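Side-chain contacts in SusD-like carbohydrate binding protein BF1063 (Bacteroides fragilis NCTC 9343, PDB 3I4G), which probably binds carbohydrate at the outer membrane, as a SusD-family protein thought to be a lipoprotein that captures glycans for uptake: residues I122-F127 with A192-K197; D46-H51 with R129-F134; S309-D314 with I323-A328. All blocks are in the same frame, centred on the assembly; numbering follows the deposited sequence. Where two conformers were deposited one is given.

Interaction 1: residues I122-F127 with A192-K197; sequences IAEARF and AGRACK
A bidentate salt bridge between Glu124 and Arg194, with a small apolar contact beside it, joins helix 116-139 to the loop that leads into helix 197-211. Both helices belong to the helical part of the SusD-type fold, which is probably related to TPR repeats. Arg194 meets the carboxylate side-on: NE donates to Glu124 OE1 at 2.7 Å, while NH2 donates to Glu124 OE2 at 2.9 Å, and both bonds are nearly straight. Carboxylate and guanidinium lie close to one plane, 15° apart, and two bonds to two oxygens fix the rotation of both groups. Glutamate suits the place because its chain, extended beyond CG, carries the charge from the helix across to the loop. Arginine suits the other side because its guanidinium offers two N-H groups side by side, one for each oxygen; bends at chi2 and chi3 (-87° and -68°) fold it back to the acid. OE1 is also held by the hydroxyl of Tyr32, which bonds to Ala195 N as well.

One helical turn on, the Phe127 ring receives the methyl of Ala195, whose CB lies 3.6 Å from Phe127 CD2. A side chain as short as alanine's lets the loop come this close. Around this contact, helix 21-33 touches Glu124 and Arg194 through Leu28 and Tyr32, helix 163-180 packs on Phe127 through Phe174 and Ala177, and Phe253 meets the Phe127 ring edge-to-face.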
loop_
_atom_site.group_PDB
_atom_site.type_symbol
_atom_site.label_atom_id
_atom_site.label_comp_id
_atom_site.label_asym_id
_atom_site.label_seq_id
_atom_site.Cartn_x
_atom_site.Cartn_y
_atom_site.Cartn_z
ATOM N N ILE A 122 -13.504 -4.171 22.350
ATOM C CA ILE A 122 -14.224 -2.974 21.944
ATOM C C ILE A 122 -13.258 -2.050 21.207
ATOM O O ILE A 122 -13.572 -1.517 20.159
ATOM C CB ILE A 122 -14.840 -2.230 23.133
ATOM C CG1 ILE A 122 -16.026 -3.030 23.673
ATOM C CG2 ILE A 122 -15.268 -0.801 22.724
ATOM C CD1 ILE A 122 -16.540 -2.578 25.028
ATOM N N ALA A 123 -12.065 -1.849 21.776
ATOM C CA ALA A 123 -11.057 -1.031 21.091
ATOM C C ALA A 123 -10.667 -1.599 19.729
ATOM O O ALA A 123 -10.470 -0.838 18.759
ATOM C CB ALA A 123 -9.831 -0.876 21.987
ATOM N N GLU A 124 -10.544 -2.917 19.613
ATOM C CA GLU A 124 -10.213 -3.541 18.328
ATOM C C GLU A 124 -11.304 -3.294 17.318
ATOM O O GLU A 124 -11.012 -2.960 16.173
ATOM C CB GLU A 124 -9.960 -5.020 18.520
ATOM C CG GLU A 124 -8.738 -5.287 19.380
ATOM C CD GLU A 124 -8.451 -6.734 19.531
ATOM O OE1 GLU A 124 -7.777 -7.316 18.654
ATOM O OE2 GLU A 124 -8.905 -7.315 20.531
ATOM N N ALA A 125 -12.555 -3.474 17.718
ATOM C CA ALA A 125 -13.671 -3.220 16.813
ATOM C C ALA A 125 -13.727 -1.766 16.389
ATOM O O ALA A 125 -14.007 -1.461 15.215
ATOM C CB ALA A 125 -15.003 -3.640 17.461
ATOM N N ARG A 126 -13.451 -0.850 17.313
ATOM C CA ARG A 126 -13.438 0.571 16.950
ATOM C C ARG A 126 -12.293 0.901 15.991
ATOM O O ARG A 126 -12.460 1.678 15.064
ATOM C CB ARG A 126 -13.387 1.466 18.193
ATOM C CG ARG A 126 -14.669 1.381 19.033
ATOM C CD ARG A 126 -14.523 2.169 20.307
ATOM N NE ARG A 126 -14.648 3.591 20.075
ATOM C CZ ARG A 126 -14.597 4.500 21.045
ATOM N NH1 ARG A 126 -14.331 4.140 22.290
ATOM N NH2 ARG A 126 -14.790 5.776 20.766
ATOM N N PHE A 127 -11.131 0.317 16.233
ATOM C CA PHE A 127 -10.004 0.510 15.324
ATOM C C PHE A 127 -10.362 0.043 13.937
ATOM O O PHE A 127 -10.186 0.761 12.965
ATOM C CB PHE A 127 -8.780 -0.255 15.825
ATOM C CG PHE A 127 -7.681 -0.376 14.792
ATOM C CD1 PHE A 127 -6.842 0.694 14.529
ATOM C CD2 PHE A 127 -7.500 -1.556 14.091
ATOM C CE1 PHE A 127 -5.835 0.586 13.577
ATOM C CE2 PHE A 127 -6.479 -1.650 13.143
ATOM C CZ PHE A 127 -5.657 -0.566 12.892
ATOM N N ALA A 192 -0.188 -12.522 16.820
ATOM C CA ALA A 192 0.276 -11.888 15.596
ATOM C C ALA A 192 -0.873 -11.546 14.686
ATOM O O ALA A 192 -1.706 -12.405 14.416
ATOM C CB ALA A 192 1.265 -12.818 14.855
ATOM N N GLY A 193 -0.911 -10.297 14.231
ATOM C CA GLY A 193 -1.972 -9.816 13.376
ATOM C C GLY A 193 -2.961 -8.937 14.114
ATOM O O GLY A 193 -3.642 -8.127 13.506
ATOM N N ARG A 194 -3.056 -9.093 15.425
ATOM C CA ARG A 194 -3.991 -8.263 16.229
ATOM C C ARG A 194 -3.494 -6.824 16.305
ATOM O O ARG A 194 -2.276 -6.559 16.292
ATOM C CB ARG A 194 -4.151 -8.814 17.636
ATOM C CG ARG A 194 -4.668 -10.237 17.729
ATOM C CD ARG A 194 -6.149 -10.381 17.738
ATOM N NE ARG A 194 -6.815 -9.859 18.953
ATOM C CZ ARG A 194 -6.996 -10.501 20.101
ATOM N NH1 ARG A 194 -6.458 -11.681 20.341
ATOM N NH2 ARG A 194 -7.645 -9.899 21.078
ATOM N N ALA A 195 -4.424 -5.882 16.368
ATOM C CA ALA A 195 -4.100 -4.446 16.438
ATOM C C ALA A 195 -3.514 -4.016 17.778
ATOM O O ALA A 195 -4.082 -4.305 18.810
ATOM C CB ALA A 195 -5.348 -3.593 16.139
ATOM N N CYS A 196 -2.376 -3.338 17.736
ATOM C CA CYS A 196 -1.783 -2.773 18.922
ATOM C C CYS A 196 -1.974 -1.253 19.003
ATOM O O CYS A 196 -2.413 -0.611 18.059
ATOM C CB CYS A 196 -0.289 -3.118 18.999
ATOM S SG CYS A 196 0.742 -2.320 17.800
ATOM N N LYS A 197 -1.627 -0.692 20.148
ATOM C CA LYS A 197 -1.719 0.724 20.403
ATOM C C LYS A 197 -1.078 1.519 19.273
ATOM O O LYS A 197 -1.643 2.464 18.733
ATOM C CB LYS A 197 -1.018 1.019 21.747
ATOM C CG LYS A 197 -1.038 2.454 22.178
ATOM C CD LYS A 197 -0.360 2.675 23.544
ATOM C CE LYS A 197 -0.899 1.819 24.683
ATOM N NZ LYS A 197 -2.308 2.210 24.995
#

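Interaction 2: residues D46-H51 with R129-F134; sequences DWWSYH and RATQYF
Gln132 spans from helix 116-139 to the Asp46-Ser49 turn, where Trp47 and Asp46 meet its amide directly and through water. From CB the chain runs to CG and then bends (chi2 -55°), bringing the amide round to the turn. Gln132 CD lies 4.0 Å from Trp47 CD1. Beyond it Gln132 OE1 comes to the edge of the indole, 3.6 Å from Trp47 CD1, with the ring and amide planes 64° apart. OE1 also accepts from a water that donates in turn to Asp46 OD1. At the other corner Gln132 NE2 gives one hydrogen to Thr131 OG1 at 3.0 Å, in the amide plane, and another to a second water, which donates to Asp46 OD2. A glutamine can do this because its amide both accepts and donates.

The loop side is a type I beta turn opened by an Asx turn: Asp46 OD2 accepts from Trp48 N at 2.9 Å, from above the carboxylate plane. Aspartate is short enough to bond back to its own turn while OD1 takes a salt bridge from Arg98. These Asp46 bonds are those of one of two modelled conformers and may not hold in the other.

Trp48 supplies the remaining surface, tryptophan being broad enough to cover a water and still reach the helix. Its benzo end meets Thr131, with Trp48 CH2 3.4 Å from Thr131 OG1 and the methyl CG2 in the ring plane at the edge. The water between Asp46 OD2 and Gln132 NE2 rests over one face of this ring. Threonine suits its site because OG1 can accept from Gln132 while bonding back to Leu128 O. Trp48 NE1 pairs with Tyr135 OH, and Trp47 NE1 with Ser95 OG.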
loop_
_atom_site.group_PDB
_atom_site.type_symbol
_atom_site.label_atom_id
_atom_site.label_comp_id
_atom_site.label_asym_id
_atom_site.label_seq_id
_atom_site.Cartn_x
_atom_site.Cartn_y
_atom_site.Cartn_z
ATOM N N ASP A 46 -10.552 -6.222 0.309
ATOM C CA ASP A 46 -10.340 -5.376 1.474
ATOM C C ASP A 46 -9.315 -4.330 1.132
ATOM O O ASP A 46 -8.531 -4.542 0.225
ATOM C CB ASP A 46 -9.793 -6.177 2.650
ATOM C CG ASP A 46 -9.837 -5.391 3.919
ATOM O OD1 ASP A 46 -10.976 -5.094 4.327
ATOM O OD2 ASP A 46 -8.778 -5.036 4.485
ATOM N N TRP A 47 -9.281 -3.216 1.866
ATOM C CA TRP A 47 -8.219 -2.253 1.689
ATOM C C TRP A 47 -6.844 -2.875 1.916
ATOM O O TRP A 47 -5.846 -2.320 1.442
ATOM C CB TRP A 47 -8.390 -1.082 2.671
ATOM C CG TRP A 47 -9.695 -0.360 2.460
ATOM C CD1 TRP A 47 -10.825 -0.471 3.213
ATOM C CD2 TRP A 47 -10.023 0.516 1.373
ATOM N NE1 TRP A 47 -11.836 0.309 2.667
ATOM C CE2 TRP A 47 -11.350 0.931 1.551
ATOM C CE3 TRP A 47 -9.286 1.058 0.315
ATOM C CZ2 TRP A 47 -11.966 1.818 0.682
ATOM C CZ3 TRP A 47 -9.910 1.972 -0.530
ATOM C CH2 TRP A 47 -11.230 2.312 -0.348
ATOM N N TRP A 48 -6.763 -3.991 2.639
ATOM C CA TRP A 48 -5.486 -4.616 2.962
ATOM C C TRP A 48 -5.233 -5.915 2.221
ATOM O O TRP A 48 -4.227 -6.551 2.471
ATOM C CB TRP A 48 -5.370 -4.876 4.463
ATOM C CG TRP A 48 -5.530 -3.624 5.277
ATOM C CD1 TRP A 48 -5.083 -2.382 4.958
ATOM C CD2 TRP A 48 -6.173 -3.492 6.561
ATOM N NE1 TRP A 48 -5.398 -1.498 5.950
ATOM C CE2 TRP A 48 -6.082 -2.148 6.936
ATOM C CE3 TRP A 48 -6.833 -4.371 7.398
ATOM C CZ2 TRP A 48 -6.619 -1.667 8.110
ATOM C CZ3 TRP A 48 -7.369 -3.898 8.568
ATOM C CH2 TRP A 48 -7.286 -2.560 8.910
ATOM N N SER A 49 -6.138 -6.327 1.336
ATOM C CA SER A 49 -5.918 -7.541 0.549
ATOM C C SER A 49 -4.852 -7.267 -0.512
ATOM O O SER A 49 -4.457 -6.111 -0.744
ATOM C CB SER A 49 -7.202 -8.038 -0.099
ATOM O OG SER A 49 -7.583 -7.261 -1.233
ATOM N N TYR A 50 -4.342 -8.293 -1.161
ATOM C CA TYR A 50 -3.230 -8.009 -2.089
ATOM C C TYR A 50 -3.682 -7.132 -3.249
ATOM O O TYR A 50 -2.930 -6.272 -3.697
ATOM C CB TYR A 50 -2.476 -9.279 -2.545
ATOM C CG TYR A 50 -3.119 -10.204 -3.536
ATOM C CD1 TYR A 50 -3.158 -9.869 -4.874
ATOM C CD2 TYR A 50 -3.655 -11.421 -3.172
ATOM C CE1 TYR A 50 -3.688 -10.713 -5.798
ATOM C CE2 TYR A 50 -4.205 -12.265 -4.124
ATOM C CZ TYR A 50 -4.209 -11.918 -5.409
ATOM O OH TYR A 50 -4.773 -12.808 -6.312
ATOM N N HIS A 51 -4.871 -7.364 -3.779
ATOM C CA HIS A 51 -5.381 -6.518 -4.851
ATOM C C HIS A 51 -5.880 -5.185 -4.297
ATOM O O HIS A 51 -5.794 -4.147 -4.981
ATOM C CB HIS A 51 -6.480 -7.235 -5.639
ATOM C CG HIS A 51 -6.788 -6.651 -6.990
ATOM N ND1 HIS A 51 -6.917 -5.306 -7.249
ATOM C CD2 HIS A 51 -7.070 -7.281 -8.143
ATOM C CE1 HIS A 51 -7.240 -5.136 -8.525
ATOM N NE2 HIS A 51 -7.341 -6.326 -9.093
ATOM N N ARG A 129 -13.336 -0.499 12.546
ATOM C CA ARG A 129 -14.368 0.319 11.935
ATOM C C ARG A 129 -13.790 1.641 11.448
ATOM O O ARG A 129 -14.087 2.111 10.332
ATOM C CB ARG A 129 -15.496 0.562 12.951
ATOM C CG ARG A 129 -16.583 1.483 12.413
ATOM C CD ARG A 129 -17.733 1.671 13.408
ATOM N NE ARG A 129 -17.321 2.358 14.619
ATOM C CZ ARG A 129 -18.160 2.713 15.591
ATOM N NH1 ARG A 129 -19.448 2.451 15.499
ATOM N NH2 ARG A 129 -17.706 3.352 16.644
ATOM N N ALA A 130 -12.967 2.266 12.269
ATOM C CA ALA A 130 -12.391 3.541 11.889
ATOM C C ALA A 130 -11.458 3.458 10.682
ATOM O O ALA A 130 -11.440 4.395 9.872
ATOM C CB ALA A 130 -11.671 4.185 13.056
ATOM N N THR A 131 -10.736 2.353 10.536
ATOM C CA THR A 131 -9.911 2.214 9.351
ATOM C C THR A 131 -10.770 2.236 8.096
ATOM O O THR A 131 -10.356 2.782 7.091
ATOM C CB THR A 131 -9.015 0.964 9.303
ATOM O OG1 THR A 131 -9.800 -0.235 9.265
ATOM C CG2 THR A 131 -7.993 0.932 10.430
ATOM N N GLN A 132 -11.972 1.686 8.131
ATOM C CA GLN A 132 -12.806 1.693 6.929
ATOM C C GLN A 132 -13.212 3.099 6.569
ATOM O O GLN A 132 -13.170 3.459 5.399
ATOM C CB GLN A 132 -14.041 0.803 7.135
ATOM C CG GLN A 132 -13.714 -0.621 7.563
ATOM C CD GLN A 132 -12.763 -1.318 6.621
ATOM O OE1 GLN A 132 -13.172 -1.817 5.576
ATOM N NE2 GLN A 132 -11.477 -1.379 6.999
ATOM N N TYR A 133 -13.617 3.902 7.556
ATOM C CA TYR A 133 -13.964 5.288 7.295
ATOM C C TYR A 133 -12.727 6.088 6.837
ATOM O O TYR A 133 -12.860 6.984 6.037
ATOM C CB TYR A 133 -14.654 5.923 8.514
ATOM C CG TYR A 133 -16.072 5.457 8.625
ATOM C CD1 TYR A 133 -17.000 5.843 7.682
ATOM C CD2 TYR A 133 -16.479 4.592 9.639
ATOM C CE1 TYR A 133 -18.297 5.401 7.745
ATOM C CE2 TYR A 133 -17.798 4.173 9.731
ATOM C CZ TYR A 133 -18.688 4.573 8.771
ATOM O OH TYR A 133 -20.048 4.154 8.788
ATOM N N PHE A 134 -11.538 5.759 7.342
ATOM C CA PHE A 134 -10.311 6.406 6.923
ATOM C C PHE A 134 -10.092 6.226 5.427
ATOM O O PHE A 134 -9.815 7.202 4.719
ATOM C CB PHE A 134 -9.118 5.843 7.741
ATOM C CG PHE A 134 -7.780 6.168 7.145
ATOM C CD1 PHE A 134 -7.156 7.367 7.392
ATOM C CD2 PHE A 134 -7.166 5.274 6.290
ATOM C CE1 PHE A 134 -5.974 7.676 6.806
ATOM C CE2 PHE A 134 -5.959 5.571 5.700
ATOM C CZ PHE A 134 -5.376 6.786 5.961
HETATM O O HOH W 1 -9.281 -2.636 5.743
HETATM O O HOH W 2 -12.589 -3.265 3.148
#

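Interaction 3: residues S309-D314 with I323-A328; sequences SNLGKD and IYYNGA
Leu311 and Tyr325 make the central contact, the leucine lying over one face of the phenol ring. Leu311 CB sits 3.7 Å from the centroid of the Tyr325 ring and only 4° off the normal, a CH-pi contact, while Leu311 CD1 reaches the root of the ring, 3.8 Å from Tyr325 CG. The two side chains run past each other in opposite directions. Tyr325 CG lies between the backbone N and the carbonyl carbon (chi1 41°), which puts the ring against Leu311. At the far end of the ring, Gly312 N makes a weak hydrogen bond to Tyr325 OH, 3.0 Å long but bent to 127°. Glycine suits this place because a CB here would run into that hydroxyl. Asn310 OD1 lies 3.4 Å from Tyr325 OH and accepts a second weak bond from Gly312 N.

Two beta turns meet here. Asn310-Lys313 is type I and brings Leu311 and Gly312 to the ring; Tyr325-Ala328 is type II, and the strand leading into it pairs antiparallel with strand 360-362. Gly327 takes a positive phi in the second turn, where a side chain would press on the preceding carbonyl. That turn also folds Ala328 back, setting its CB over the opposite face of the Tyr325 ring, offset to the rim. The two turns are further linked by a water that donates to Ser309 O and Asn326 O and lies at the edge of the tyrosine ring.

Farther out, Asp320 of helix 317-322 bonds to Tyr325 OH through OD1, a stronger partner than Gly312 N, and so probably fixes where the hydroxyl sits. Phe360 of the partner strand touches both Leu311 and Tyr325, and Tyr288 OH bonds to Leu311 O.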
loop_
_atom_site.group_PDB
_atom_site.type_symbol
_atom_site.label_atom_id
_atom_site.label_comp_id
_atom_site.label_asym_id
_atom_site.label_seq_id
_atom_site.Cartn_x
_atom_site.Cartn_y
_atom_site.Cartn_z
ATOM N N SER A 309 23.325 -3.266 -18.921
ATOM C CA SER A 309 23.469 -4.724 -18.734
ATOM C C SER A 309 23.201 -5.162 -17.292
ATOM O O SER A 309 23.156 -6.354 -17.004
ATOM C CB SER A 309 24.857 -5.213 -19.173
ATOM O OG SER A 309 25.884 -4.807 -18.277
ATOM N N ASN A 310 23.085 -4.210 -16.369
ATOM C CA ASN A 310 22.804 -4.532 -14.969
ATOM C C ASN A 310 22.121 -3.328 -14.362
ATOM O O ASN A 310 22.736 -2.439 -13.797
ATOM C CB ASN A 310 24.068 -4.920 -14.218
ATOM C CG ASN A 310 23.757 -5.414 -12.818
ATOM O OD1 ASN A 310 22.652 -5.181 -12.257
ATOM N ND2 ASN A 310 24.717 -6.115 -12.231
ATOM N N LEU A 311 20.806 -3.323 -14.484
ATOM C CA LEU A 311 20.045 -2.131 -14.125
ATOM C C LEU A 311 20.114 -1.720 -12.685
ATOM O O LEU A 311 19.922 -0.532 -12.404
ATOM C CB LEU A 311 18.583 -2.305 -14.531
ATOM C CG LEU A 311 18.294 -2.397 -16.023
ATOM C CD1 LEU A 311 16.772 -2.441 -16.250
ATOM C CD2 LEU A 311 18.909 -1.239 -16.841
ATOM N N GLY A 312 20.409 -2.639 -11.770
ATOM C CA GLY A 312 20.493 -2.269 -10.355
ATOM C C GLY A 312 21.886 -1.954 -9.851
ATOM O O GLY A 312 22.060 -1.571 -8.692
ATOM N N LYS A 313 22.875 -2.079 -10.716
ATOM C CA LYS A 313 24.262 -1.893 -10.302
ATOM C C LYS A 313 24.568 -0.434 -9.975
ATOM O O LYS A 313 24.211 0.478 -10.730
ATOM C CB LYS A 313 25.206 -2.382 -11.404
ATOM C CG LYS A 313 26.706 -2.236 -11.041
ATOM C CD LYS A 313 27.613 -2.780 -12.120
ATOM C CE LYS A 313 29.094 -2.580 -11.730
ATOM N NZ LYS A 313 29.965 -3.030 -12.836
ATOM N N ASP A 314 25.229 -0.237 -8.835
ATOM C CA ASP A 314 25.633 1.099 -8.366
ATOM C C ASP A 314 24.405 1.956 -8.018
ATOM O O ASP A 314 24.466 3.178 -7.994
ATOM C CB ASP A 314 26.549 1.821 -9.368
ATOM C CG ASP A 314 27.519 2.786 -8.698
ATOM O OD1 ASP A 314 27.408 3.013 -7.475
ATOM O OD2 ASP A 314 28.439 3.279 -9.408
ATOM N N ILE A 323 12.418 -4.624 -7.081
ATOM C CA ILE A 323 12.029 -4.953 -8.452
ATOM C C ILE A 323 13.081 -5.785 -9.128
ATOM O O ILE A 323 14.245 -5.805 -8.687
ATOM C CB ILE A 323 11.746 -3.641 -9.283
ATOM C CG1 ILE A 323 13.017 -2.807 -9.502
ATOM C CG2 ILE A 323 10.677 -2.821 -8.595
ATOM C CD1 ILE A 323 12.810 -1.561 -10.391
ATOM N N TYR A 324 12.704 -6.471 -10.208
ATOM C CA TYR A 324 13.691 -7.182 -11.051
ATOM C C TYR A 324 13.341 -6.905 -12.517
ATOM O O TYR A 324 12.319 -6.245 -12.830
ATOM C CB TYR A 324 13.863 -8.667 -10.665
ATOM C CG TYR A 324 12.668 -9.572 -10.808
ATOM C CD1 TYR A 324 11.761 -9.688 -9.772
ATOM C CD2 TYR A 324 12.506 -10.388 -11.911
ATOM C CE1 TYR A 324 10.707 -10.556 -9.836
ATOM C CE2 TYR A 324 11.433 -11.254 -12.000
ATOM C CZ TYR A 324 10.542 -11.320 -10.969
ATOM O OH TYR A 324 9.473 -12.184 -11.063
ATOM N N TYR A 325 14.220 -7.364 -13.404
ATOM C CA TYR A 325 14.274 -6.941 -14.802
ATOM C C TYR A 325 15.045 -7.987 -15.589
ATOM O O TYR A 325 15.597 -8.928 -15.005
ATOM C CB TYR A 325 14.964 -5.565 -14.898
ATOM C CG TYR A 325 16.156 -5.473 -13.964
ATOM C CD1 TYR A 325 17.363 -6.023 -14.321
ATOM C CD2 TYR A 325 16.062 -4.866 -12.719
ATOM C CE1 TYR A 325 18.428 -6.027 -13.464
ATOM C CE2 TYR A 325 17.175 -4.850 -11.846
ATOM C CZ TYR A 325 18.352 -5.422 -12.234
ATOM O OH TYR A 325 19.428 -5.432 -11.359
ATOM N N ASN A 326 15.096 -7.838 -16.897
ATOM C CA ASN A 326 15.787 -8.779 -17.759
ATOM C C ASN A 326 17.214 -8.983 -17.312
ATOM O O ASN A 326 17.948 -8.019 -17.123
ATOM C CB ASN A 326 15.760 -8.279 -19.207
ATOM C CG ASN A 326 16.242 -9.306 -20.181
ATOM O OD1 ASN A 326 15.896 -10.483 -20.038
ATOM N ND2 ASN A 326 16.983 -8.895 -21.217
ATOM N N GLY A 327 17.593 -10.249 -17.163
ATOM C CA GLY A 327 18.945 -10.605 -16.727
ATOM C C GLY A 327 19.164 -10.772 -15.258
ATOM O O GLY A 327 20.162 -11.353 -14.850
ATOM N N ALA A 328 18.237 -10.301 -14.437
ATOM C CA ALA A 328 18.307 -10.491 -12.997
ATOM C C ALA A 328 18.002 -11.926 -12.630
ATOM O O ALA A 328 17.314 -12.616 -13.372
ATOM C CB ALA A 328 17.303 -9.534 -12.278
HETATM O O HOH W 3 20.564 -7.740 -16.109
#

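Overall arrangement
Interactions 1 and 2 both use helix 116-139, on adjoining segments, and their centres are 14 Å apart. Along the chain they cross: 46-51 comes first, then 122-127 and 129-134, then 192-197, so this one helix meets an earlier turn and a later loop in the helical N-terminal part of the fold. Interaction 3 follows later in the chain, in the C-terminal SusD part, its centre 41 Å from that of interaction 1 and 34 Å from that of interaction 2. It lies across the centre of the chain from interaction 1, and spans just a short helix. The single chain thus combines long-range ties within its helical part with a local one beside a two-stranded sheet.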